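Local coordinates for protein alkaline serine protease AL20 (Nesterenkonia abyssinica, PDB 3CP7) that probably cleaves peptide bonds as a secreted, thermostable, trypsin-like serine protease active at alkaline pH, at residues P7-N17 with Q50-Y61; N32-L43 with D91-T99. One frame throughout, in Å; residues are numbered along the deposited sequence.

Overall arrangement
The chain starts on strand 9-16, turns into strand 19-27 and reaches strand 35-38. It then runs through the 3-10 turn that holds H41 to strand 55-59. Interaction 1 (7-17 with 50-61) closes a loop of 32 residues there, pairing the first strand of the N-terminal barrel with the fourth. After strand 71-78 and helix 80-85 the chain reaches D91. Interaction 2 (32-43 with 91-99) closes a second loop of 47 residues, pairing strand 35-38 with strand 93-97. The two loops cross, because the segments alternate along the chain. Both strand pairs belong to one closed six-stranded antiparallel barrel. They touch where A52 N lies 2.9 Å from L43 O, a probable hydrogen bond.

Interaction 1 (P7-N17 with Q50-Y61); sequences PHIGKVFFSTN and QFARNFVFAPAY
K11 and Y61 both hold CG anti to the backbone N (chi1 -177° and -169°), and this lays the lysine chain across the tyrosine ring. K11 CD sits over the centre of the Y61 ring, 3.6 Å from its centroid, a CH-pi contact. K11 NZ goes on to G138, and Y61 OH to Q139. F13 CZ meets Y61 CE2 at 3.7 Å, with the two ring planes at 59°. Replacing the tyrosine by an alanine is likely to leave K11 CD without the ring face it rests on and F13 CZ without its neighbour. The sheet's other side carries V12, whose CG1 lies over one face of the F55 ring, 3.8 Å from its centroid. G10 has no side chain, and F57 CE2 comes within 3.4 Å of its CA. Backbone hydrogen bonds line the pair, from A60 N-I9 O at one end to R53 N-S15 O at the other. A beta bulge shifts the register between F13 and S15. Beyond it, R53 NH2 gives N17 OD1 a bent bond of 2.8 Å. This pairing closes the N-terminal trypsin-like barrel. V12, F55 and F57 make one face apolar; the other is mixed, with K11 and R53.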
loop_
_atom_site.group_PDB
_atom_site.type_symbol
_atom_site.label_atom_id
_atom_site.label_comp_id
_atom_site.label_asym_id
_atom_site.label_seq_id
_atom_site.Cartn_x
_atom_site.Cartn_y
_atom_site.Cartn_z
ATOM N N PRO A 7 -24.925 -2.997 -11.599
ATOM C CA PRO A 7 -23.815 -2.496 -12.408
ATOM C C PRO A 7 -22.571 -2.083 -11.626
ATOM O O PRO A 7 -21.534 -1.840 -12.235
ATOM C CB PRO A 7 -24.417 -1.281 -13.123
ATOM C CG PRO A 7 -25.501 -0.828 -12.211
ATOM C CD PRO A 7 -26.084 -2.077 -11.637
ATOM N N HIS A 8 -22.677 -2.010 -10.301
ATOM C CA HIS A 8 -21.497 -1.817 -9.472
ATOM C C HIS A 8 -20.570 -3.031 -9.527
ATOM O O HIS A 8 -19.373 -2.885 -9.313
ATOM C CB HIS A 8 -21.882 -1.484 -8.028
ATOM C CG HIS A 8 -22.947 -2.367 -7.452
ATOM N ND1 HIS A 8 -22.660 -3.497 -6.716
ATOM C CD2 HIS A 8 -24.300 -2.280 -7.487
ATOM C CE1 HIS A 8 -23.789 -4.065 -6.320
ATOM N NE2 HIS A 8 -24.800 -3.339 -6.769
ATOM N N ILE A 9 -21.119 -4.212 -9.819
ATOM C CA ILE A 9 -20.292 -5.422 -9.970
ATOM C C ILE A 9 -19.778 -5.473 -11.411
ATOM O O ILE A 9 -20.527 -5.177 -12.347
ATOM C CB ILE A 9 -21.079 -6.719 -9.667
ATOM C CG1 ILE A 9 -21.911 -6.580 -8.388
ATOM C CG2 ILE A 9 -20.099 -7.887 -9.550
ATOM C CD1 ILE A 9 -22.786 -7.788 -8.079
ATOM N N GLY A 10 -18.524 -5.863 -11.604
ATOM C CA GLY A 10 -17.976 -5.887 -12.954
ATOM C C GLY A 10 -16.853 -6.877 -13.123
ATOM O O GLY A 10 -16.394 -7.489 -12.149
ATOM N N LYS A 11 -16.413 -7.010 -14.373
ATOM C CA LYS A 11 -15.365 -7.951 -14.753
ATOM C C LYS A 11 -14.040 -7.191 -14.806
ATOM O O LYS A 11 -14.026 -5.994 -15.130
ATOM C CB LYS A 11 -15.699 -8.580 -16.107
ATOM C CG LYS A 11 -14.723 -9.647 -16.582
ATOM C CD LYS A 11 -15.189 -10.217 -17.898
ATOM C CE LYS A 11 -14.233 -11.257 -18.444
ATOM N NZ LYS A 11 -14.325 -12.572 -17.762
ATOM N N VAL A 12 -12.944 -7.876 -14.469
ATOM C CA VAL A 12 -11.609 -7.284 -14.489
ATOM C C VAL A 12 -10.760 -8.016 -15.533
ATOM O O VAL A 12 -10.831 -9.245 -15.639
ATOM C CB VAL A 12 -10.941 -7.397 -13.095
ATOM C CG1 VAL A 12 -9.470 -7.065 -13.165
ATOM C CG2 VAL A 12 -11.623 -6.475 -12.092
ATOM N N PHE A 13 -9.991 -7.251 -16.307
ATOM C CA PHE A 13 -8.961 -7.798 -17.188
ATOM C C PHE A 13 -7.628 -7.239 -16.727
ATOM O O PHE A 13 -7.533 -6.078 -16.340
ATOM C CB PHE A 13 -9.195 -7.374 -18.644
ATOM C CG PHE A 13 -10.519 -7.804 -19.210
ATOM C CD1 PHE A 13 -11.670 -7.058 -18.963
ATOM C CD2 PHE A 13 -10.613 -8.939 -20.005
ATOM C CE1 PHE A 13 -12.889 -7.448 -19.488
ATOM C CE2 PHE A 13 -11.839 -9.336 -20.540
ATOM C CZ PHE A 13 -12.969 -8.581 -20.289
ATOM N N PHE A 14 -6.591 -8.065 -16.760
ATOM C CA PHE A 14 -5.241 -7.575 -16.470
ATOM C C PHE A 14 -4.193 -8.472 -17.108
ATOM O O PHE A 14 -4.511 -9.566 -17.571
ATOM C CB PHE A 14 -5.010 -7.419 -14.953
ATOM C CG PHE A 14 -4.951 -8.723 -14.188
ATOM C CD1 PHE A 14 -3.726 -9.320 -13.907
ATOM C CD2 PHE A 14 -6.110 -9.328 -13.724
ATOM C CE1 PHE A 14 -3.661 -10.512 -13.196
ATOM C CE2 PHE A 14 -6.049 -10.522 -13.008
ATOM C CZ PHE A 14 -4.825 -11.110 -12.742
ATOM N N SER A 15 -2.952 -8.000 -17.123
ATOM C CA SER A 15 -1.847 -8.781 -17.679
ATOM C C SER A 15 -0.672 -8.826 -16.717
ATOM O O SER A 15 -0.495 -7.933 -15.894
ATOM C CB SER A 15 -1.391 -8.188 -19.015
ATOM O OG SER A 15 -2.445 -8.214 -19.958
ATOM N N THR A 16 0.117 -9.893 -16.820
ATOM C CA THR A 16 1.380 -10.016 -16.099
ATOM C C THR A 16 2.418 -10.548 -17.085
ATOM O O THR A 16 2.119 -10.720 -18.261
ATOM C CB THR A 16 1.281 -10.992 -14.901
ATOM O OG1 THR A 16 1.187 -12.335 -15.392
ATOM C CG2 THR A 16 0.067 -10.681 -14.027
ATOM N N ASN A 17 3.632 -10.804 -16.604
ATOM C CA ASN A 17 4.658 -11.465 -17.414
ATOM C C ASN A 17 4.221 -12.861 -17.877
ATOM O O ASN A 17 4.757 -13.394 -18.850
ATOM C CB ASN A 17 5.972 -11.570 -16.637
ATOM C CG ASN A 17 6.687 -10.235 -16.501
ATOM O OD1 ASN A 17 6.387 -9.269 -17.209
ATOM N ND2 ASN A 17 7.648 -10.179 -15.585
ATOM N N GLN A 50 5.373 -8.310 -8.733
ATOM C CA GLN A 50 5.085 -6.908 -9.050
ATOM C C GLN A 50 3.594 -6.676 -9.292
ATOM O O GLN A 50 2.801 -7.606 -9.192
ATOM C CB GLN A 50 5.903 -6.454 -10.256
ATOM C CG GLN A 50 5.615 -7.220 -11.545
ATOM C CD GLN A 50 6.583 -6.874 -12.676
ATOM O OE1 GLN A 50 7.396 -5.957 -12.558
ATOM N NE2 GLN A 50 6.484 -7.605 -13.783
ATOM N N PHE A 51 3.220 -5.434 -9.596
ATOM C CA PHE A 51 1.816 -5.117 -9.859
ATOM C C PHE A 51 1.354 -5.633 -11.218
ATOM O O PHE A 51 2.150 -5.759 -12.155
ATOM C CB PHE A 51 1.555 -3.607 -9.756
ATOM C CG PHE A 51 1.621 -3.080 -8.355
ATOM C CD1 PHE A 51 2.840 -2.709 -7.788
ATOM C CD2 PHE A 51 0.472 -2.988 -7.590
ATOM C CE1 PHE A 51 2.910 -2.225 -6.479
ATOM C CE2 PHE A 51 0.518 -2.505 -6.285
ATOM C CZ PHE A 51 1.740 -2.116 -5.726
ATOM N N ALA A 52 0.063 -5.942 -11.308
ATOM C CA ALA A 52 -0.570 -6.271 -12.572
ATOM C C ALA A 52 -0.467 -5.077 -13.518
ATOM O O ALA A 52 -0.389 -3.920 -13.089
ATOM C CB ALA A 52 -2.039 -6.628 -12.334
ATOM N N ARG A 53 -0.456 -5.368 -14.811
ATOM C CA ARG A 53 -0.418 -4.328 -15.821
ATOM C C ARG A 53 -1.752 -4.257 -16.531
ATOM O O ARG A 53 -2.462 -5.256 -16.641
ATOM C CB ARG A 53 0.709 -4.603 -16.815
ATOM C CG ARG A 53 2.092 -4.404 -16.211
ATOM C CD ARG A 53 3.191 -4.585 -17.245
ATOM N NE ARG A 53 3.730 -5.944 -17.254
ATOM C CZ ARG A 53 3.438 -6.879 -18.153
ATOM N NH1 ARG A 53 2.589 -6.634 -19.149
ATOM N NH2 ARG A 53 4.003 -8.073 -18.055
ATOM N N ASN A 54 -2.102 -3.060 -16.984
ATOM C CA ASN A 54 -3.321 -2.836 -17.760
ATOM C C ASN A 54 -4.588 -3.378 -17.103
ATOM O O ASN A 54 -5.445 -3.987 -17.754
ATOM C CB ASN A 54 -3.146 -3.363 -19.182
ATOM C CG ASN A 54 -2.020 -2.662 -19.912
ATOM O OD1 ASN A 54 -1.756 -1.478 -19.684
ATOM N ND2 ASN A 54 -1.341 -3.389 -20.775
ATOM N N PHE A 55 -4.689 -3.136 -15.798
ATOM C CA PHE A 55 -5.876 -3.477 -15.029
ATOM C C PHE A 55 -7.038 -2.626 -15.511
ATOM O O PHE A 55 -6.978 -1.392 -15.474
ATOM C CB PHE A 55 -5.606 -3.250 -13.538
ATOM C CG PHE A 55 -6.733 -3.669 -12.615
ATOM C CD1 PHE A 55 -6.590 -4.784 -11.801
ATOM C CD2 PHE A 55 -7.893 -2.907 -12.510
ATOM C CE1 PHE A 55 -7.602 -5.163 -10.915
ATOM C CE2 PHE A 55 -8.919 -3.268 -11.631
ATOM C CZ PHE A 55 -8.769 -4.406 -10.831
ATOM N N VAL A 56 -8.095 -3.301 -15.947
ATOM C CA VAL A 56 -9.282 -2.634 -16.467
ATOM C C VAL A 56 -10.538 -3.230 -15.829
ATOM O O VAL A 56 -10.623 -4.439 -15.651
ATOM C CB VAL A 56 -9.336 -2.773 -18.019
ATOM C CG1 VAL A 56 -10.696 -2.458 -18.564
ATOM C CG2 VAL A 56 -8.290 -1.885 -18.676
ATOM N N PHE A 57 -11.503 -2.369 -15.528
ATOM C CA PHE A 57 -12.744 -2.760 -14.875
ATOM C C PHE A 57 -13.918 -2.459 -15.796
ATOM O O PHE A 57 -14.017 -1.354 -16.327
ATOM C CB PHE A 57 -12.910 -1.984 -13.564
ATOM C CG PHE A 57 -14.213 -2.261 -12.836
ATOM C CD1 PHE A 57 -15.168 -1.253 -12.687
ATOM C CD2 PHE A 57 -14.467 -3.517 -12.274
ATOM C CE1 PHE A 57 -16.353 -1.502 -11.999
ATOM C CE2 PHE A 57 -15.648 -3.764 -11.585
ATOM C CZ PHE A 57 -16.600 -2.755 -11.465
ATOM N N ALA A 58 -14.787 -3.448 -15.983
ATOM C CA ALA A 58 -15.950 -3.330 -16.868
ATOM C C ALA A 58 -17.238 -3.512 -16.071
ATOM O O ALA A 58 -17.683 -4.644 -15.856
ATOM C CB ALA A 58 -15.866 -4.359 -17.993
ATOM N N PRO A 59 -17.843 -2.397 -15.621
ATOM C CA PRO A 59 -19.084 -2.500 -14.846
ATOM C C PRO A 59 -20.200 -3.159 -15.646
ATOM O O PRO A 59 -20.378 -2.857 -16.833
ATOM C CB PRO A 59 -19.459 -1.039 -14.547
ATOM C CG PRO A 59 -18.291 -0.221 -14.921
ATOM C CD PRO A 59 -17.381 -1.010 -15.794
ATOM N N ALA A 60 -20.944 -4.055 -15.008
ATOM C CA ALA A 60 -22.120 -4.679 -15.632
ATOM C C ALA A 60 -21.791 -5.432 -16.926
ATOM O O ALA A 60 -22.646 -5.570 -17.808
ATOM C CB ALA A 60 -23.236 -3.627 -15.877
ATOM N N TYR A 61 -20.564 -5.935 -17.028
ATOM C CA TYR A 61 -20.158 -6.769 -18.162
ATOM C C TYR A 61 -21.184 -7.881 -18.402
ATOM O O TYR A 61 -21.668 -8.508 -17.452
ATOM C CB TYR A 61 -18.787 -7.381 -17.873
ATOM C CG TYR A 61 -18.132 -8.052 -19.060
ATOM C CD1 TYR A 61 -18.398 -9.382 -19.360
ATOM C CD2 TYR A 61 -17.222 -7.365 -19.855
ATOM C CE1 TYR A 61 -17.804 -10.006 -20.455
ATOM C CE2 TYR A 61 -16.607 -7.980 -20.944
ATOM C CZ TYR A 61 -16.906 -9.306 -21.226
ATOM O OH TYR A 61 -16.298 -9.914 -22.308
HETATM O O HOH W 1 -2.122 -6.010 -21.436
HETATM O O HOH W 2 4.540 -9.371 -14.288
#

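Interaction 2 (N32-L43 with D91-T99). With FMT (formic acid), chain C.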
loop_
_atom_site.group_PDB
_atom_site.type_symbol
_atom_site.label_atom_id
_atom_site.label_comp_id
_atom_site.label_asym_id
_atom_site.label_seq_id
_atom_site.Cartn_x
_atom_site.Cartn_y
_atom_site.Cartn_z
ATOM N N ASN A 32 -13.410 9.429 -3.284
ATOM C CA ASN A 32 -12.887 9.742 -4.615
ATOM C C ASN A 32 -13.778 9.282 -5.762
ATOM O O ASN A 32 -13.469 9.566 -6.927
ATOM C CB ASN A 32 -11.450 9.243 -4.817
ATOM C CG ASN A 32 -11.309 7.730 -4.725
ATOM O OD1 ASN A 32 -12.276 6.983 -4.898
ATOM N ND2 ASN A 32 -10.080 7.271 -4.470
ATOM N N GLN A 33 -14.861 8.569 -5.431
ATOM C CA GLN A 33 -15.842 8.104 -6.424
ATOM C C GLN A 33 -15.234 7.187 -7.495
ATOM O O GLN A 33 -15.811 6.987 -8.563
ATOM C CB GLN A 33 -16.556 9.300 -7.075
ATOM C CG GLN A 33 -17.308 10.181 -6.086
ATOM C CD GLN A 33 -18.591 9.551 -5.587
ATOM O OE1 GLN A 33 -19.521 9.306 -6.363
ATOM N NE2 GLN A 33 -18.660 9.291 -4.287
ATOM N N SER A 34 -14.094 6.590 -7.180
ATOM C CA SER A 34 -13.277 5.913 -8.178
ATOM C C SER A 34 -12.754 4.554 -7.727
ATOM O O SER A 34 -11.828 4.027 -8.345
ATOM C CB SER A 34 -12.078 6.793 -8.550
ATOM O OG SER A 34 -12.509 8.047 -9.056
ATOM N N THR A 35 -13.328 3.998 -6.663
ATOM C CA THR A 35 -12.710 2.849 -6.000
ATOM C C THR A 35 -13.508 1.568 -6.173
ATOM O O THR A 35 -14.710 1.527 -5.883
ATOM C CB THR A 35 -12.492 3.137 -4.506
ATOM O OG1 THR A 35 -11.645 4.281 -4.362
ATOM C CG2 THR A 35 -11.797 1.971 -3.795
ATOM N N VAL A 36 -12.812 0.526 -6.632
ATOM C CA VAL A 36 -13.366 -0.832 -6.640
ATOM C C VAL A 36 -12.608 -1.740 -5.674
ATOM O O VAL A 36 -11.376 -1.651 -5.534
ATOM C CB VAL A 36 -13.412 -1.472 -8.055
ATOM C CG1 VAL A 36 -14.354 -0.704 -8.973
ATOM C CG2 VAL A 36 -12.015 -1.571 -8.682
ATOM N N ALA A 37 -13.359 -2.610 -5.009
ATOM C CA ALA A 37 -12.797 -3.659 -4.172
ATOM C C ALA A 37 -12.546 -4.879 -5.027
ATOM O O ALA A 37 -13.354 -5.235 -5.900
ATOM C CB ALA A 37 -13.757 -4.012 -3.072
ATOM N N THR A 38 -11.418 -5.528 -4.763
ATOM C CA THR A 38 -11.071 -6.754 -5.464
ATOM C C THR A 38 -10.151 -7.588 -4.572
ATOM O O THR A 38 -9.986 -7.279 -3.381
ATOM C CB THR A 38 -10.448 -6.437 -6.854
ATOM O OG1 THR A 38 -10.365 -7.640 -7.625
ATOM C CG2 THR A 38 -9.064 -5.799 -6.743
ATOM N N ALA A 39 -9.577 -8.656 -5.123
ATOM C CA ALA A 39 -8.600 -9.472 -4.387
ATOM C C ALA A 39 -7.201 -8.928 -4.624
ATOM O O ALA A 39 -6.895 -8.413 -5.700
ATOM C CB ALA A 39 -8.680 -10.933 -4.822
ATOM N N GLY A 40 -6.336 -9.071 -3.626
ATOM C CA GLY A 40 -4.931 -8.701 -3.793
ATOM C C GLY A 40 -4.302 -9.395 -4.984
ATOM O O GLY A 40 -3.579 -8.766 -5.758
ATOM N N HIS A 41 -4.580 -10.687 -5.165
ATOM C CA HIS A 41 -3.950 -11.437 -6.236
ATOM C C HIS A 41 -4.457 -11.041 -7.619
ATOM O O HIS A 41 -3.876 -11.449 -8.621
ATOM C CB HIS A 41 -4.037 -12.949 -5.984
ATOM C CG HIS A 41 -5.346 -13.578 -6.354
ATOM N ND1 HIS A 41 -6.316 -13.909 -5.426
ATOM C CD2 HIS A 41 -5.817 -13.990 -7.558
ATOM C CE1 HIS A 41 -7.335 -14.479 -6.051
ATOM N NE2 HIS A 41 -7.054 -14.545 -7.340
ATOM N N CYS A 42 -5.525 -10.245 -7.680
ATOM C CA CYS A 42 -6.021 -9.719 -8.957
ATOM C C CYS A 42 -5.287 -8.456 -9.384
ATOM O O CYS A 42 -5.503 -7.960 -10.497
ATOM C CB CYS A 42 -7.512 -9.402 -8.868
ATOM S SG CYS A 42 -8.569 -10.863 -8.654
ATOM N N LEU A 43 -4.427 -7.919 -8.520
ATOM C CA LEU A 43 -3.663 -6.737 -8.928
ATOM C C LEU A 43 -2.193 -6.742 -8.517
ATOM O O LEU A 43 -1.450 -5.812 -8.865
ATOM C CB LEU A 43 -4.366 -5.428 -8.524
ATOM C CG LEU A 43 -4.835 -5.224 -7.083
ATOM C CD1 LEU A 43 -3.629 -5.116 -6.137
ATOM C CD2 LEU A 43 -5.714 -3.977 -7.007
ATOM N N ASP A 91 -5.846 -11.224 1.429
ATOM C CA ASP A 91 -5.964 -11.203 -0.025
ATOM C C ASP A 91 -7.134 -10.317 -0.445
ATOM O O ASP A 91 -8.112 -10.792 -1.026
ATOM C CB ASP A 91 -6.131 -12.610 -0.615
ATOM C CG ASP A 91 -6.077 -12.619 -2.132
ATOM O OD1 ASP A 91 -6.539 -13.603 -2.751
ATOM O OD2 ASP A 91 -5.570 -11.641 -2.720
ATOM N N TYR A 92 -7.033 -9.032 -0.115
ATOM C CA TYR A 92 -7.989 -8.018 -0.549
ATOM C C TYR A 92 -7.193 -6.806 -1.030
ATOM O O TYR A 92 -6.007 -6.639 -0.703
ATOM C CB TYR A 92 -8.961 -7.622 0.579
ATOM C CG TYR A 92 -8.265 -7.300 1.875
ATOM C CD1 TYR A 92 -8.254 -8.221 2.930
ATOM C CD2 TYR A 92 -7.581 -6.095 2.055
ATOM C CE1 TYR A 92 -7.587 -7.944 4.119
ATOM C CE2 TYR A 92 -6.906 -5.815 3.231
ATOM C CZ TYR A 92 -6.907 -6.746 4.269
ATOM O OH TYR A 92 -6.232 -6.478 5.439
ATOM N N ALA A 93 -7.855 -5.959 -1.810
ATOM C CA ALA A 93 -7.196 -4.814 -2.413
ATOM C C ALA A 93 -8.234 -3.893 -2.995
ATOM O O ALA A 93 -9.408 -4.238 -3.090
ATOM C CB ALA A 93 -6.229 -5.267 -3.501
ATOM N N PHE A 94 -7.780 -2.714 -3.392
ATOM C CA PHE A 94 -8.654 -1.737 -4.019
ATOM C C PHE A 94 -7.950 -1.177 -5.225
ATOM O O PHE A 94 -6.729 -0.986 -5.193
ATOM C CB PHE A 94 -8.993 -0.626 -3.012
ATOM C CG PHE A 94 -9.681 -1.142 -1.784
ATOM C CD1 PHE A 94 -11.066 -1.301 -1.773
ATOM C CD2 PHE A 94 -8.945 -1.550 -0.670
ATOM C CE1 PHE A 94 -11.714 -1.824 -0.667
ATOM C CE2 PHE A 94 -9.583 -2.080 0.431
ATOM C CZ PHE A 94 -10.964 -2.242 0.434
ATOM N N ALA A 95 -8.700 -0.915 -6.285
ATOM C CA ALA A 95 -8.140 -0.223 -7.443
ATOM C C ALA A 95 -8.861 1.100 -7.596
ATOM O O ALA A 95 -10.095 1.168 -7.558
ATOM C CB ALA A 95 -8.279 -1.073 -8.706
ATOM N N VAL A 96 -8.069 2.154 -7.750
ATOM C CA VAL A 96 -8.597 3.490 -7.981
ATOM C C VAL A 96 -8.533 3.767 -9.482
ATOM O O VAL A 96 -7.455 3.721 -10.086
ATOM C CB VAL A 96 -7.801 4.545 -7.197
ATOM C CG1 VAL A 96 -8.411 5.927 -7.401
ATOM C CG2 VAL A 96 -7.771 4.186 -5.712
ATOM N N LEU A 97 -9.702 4.016 -10.067
ATOM C CA LEU A 97 -9.844 4.097 -11.511
ATOM C C LEU A 97 -9.736 5.509 -12.046
ATOM O O LEU A 97 -9.888 6.487 -11.321
ATOM C CB LEU A 97 -11.171 3.454 -11.951
ATOM C CG LEU A 97 -11.429 2.028 -11.427
ATOM C CD1 LEU A 97 -12.775 1.537 -11.895
ATOM C CD2 LEU A 97 -10.318 1.026 -11.800
ATOM N N GLU A 98 -9.451 5.583 -13.339
ATOM C CA GLU A 98 -9.400 6.837 -14.070
ATOM C C GLU A 98 -10.724 7.591 -14.008
ATOM O O GLU A 98 -11.789 7.024 -13.708
ATOM C CB GLU A 98 -9.055 6.558 -15.535
ATOM C CG GLU A 98 -10.157 5.813 -16.294
ATOM C CD GLU A 98 -9.843 5.566 -17.761
ATOM O OE1 GLU A 98 -9.217 6.440 -18.403
ATOM O OE2 GLU A 98 -10.252 4.503 -18.277
ATOM N N THR A 99 -10.631 8.886 -14.299
ATOM C CA THR A 99 -11.777 9.738 -14.521
ATOM C C THR A 99 -11.832 10.019 -16.025
ATOM O O THR A 99 -10.794 10.242 -16.655
ATOM C CB THR A 99 -11.622 11.042 -13.716
ATOM O OG1 THR A 99 -11.636 10.739 -12.315
ATOM C CG2 THR A 99 -12.743 12.007 -13.996
HETATM C C FMT C . -8.797 -15.780 -10.589
HETATM O O1 FMT C . -7.831 -15.551 -9.842
HETATM O O2 FMT C . -9.894 -16.153 -10.167
HETATM O O HOH W 3 -13.401 6.854 -11.506
HETATM O O HOH W 4 -10.085 9.108 -10.721
#
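N32 ND2 lies 3.6 Å from V96 CG1, at one end of an antiparallel strand pair of the trypsin-like N-terminal barrel. N32 OD1 accepts from S34 N, forming an Asx turn, and from T35 OG1 in its carbonyl plane, on a lone pair. S34 O takes the L97 N-H at 2.7 Å, while through two waters S34 OG reaches L97 O, E98 O and the T99 hydroxyl. T35 sets CG2 against F94 CB. V36 exchanges two backbone bonds with A95, each 2.9 Å long and with the donor in the carbonyl plane. Its CG2 touches A95 CB and its CG1 touches L97 CD1, on the side where F55 and F57 also pack. A37 CB meets F94 CE1 on the other face, towards helix 205-214. T38 pairs with A93, and T38 OG1 turns to S24.

After A39 the chain enters a short 3-10 turn. G40 CA packs on A93 CB at 3.7 Å. D91 grips H41 twice, using the syn lone pair of each oxygen: OD2 takes H41 N, and OD1 takes H41 ND1 at 2.7 Å in the ring plane. S188 OG also bonds OD1. H41, D91 and S169 are arranged like a Ser-His-Asp catalytic triad, consistent with this family. A formic acid, probably from the crystallisation liquor, binds S169 and G167, and its O1 accepts from H41 NE2 at 2.8 Å. C42 is tied to C23 by a disulfide. L43 CD1 lies 3.7 Å from A93 CB.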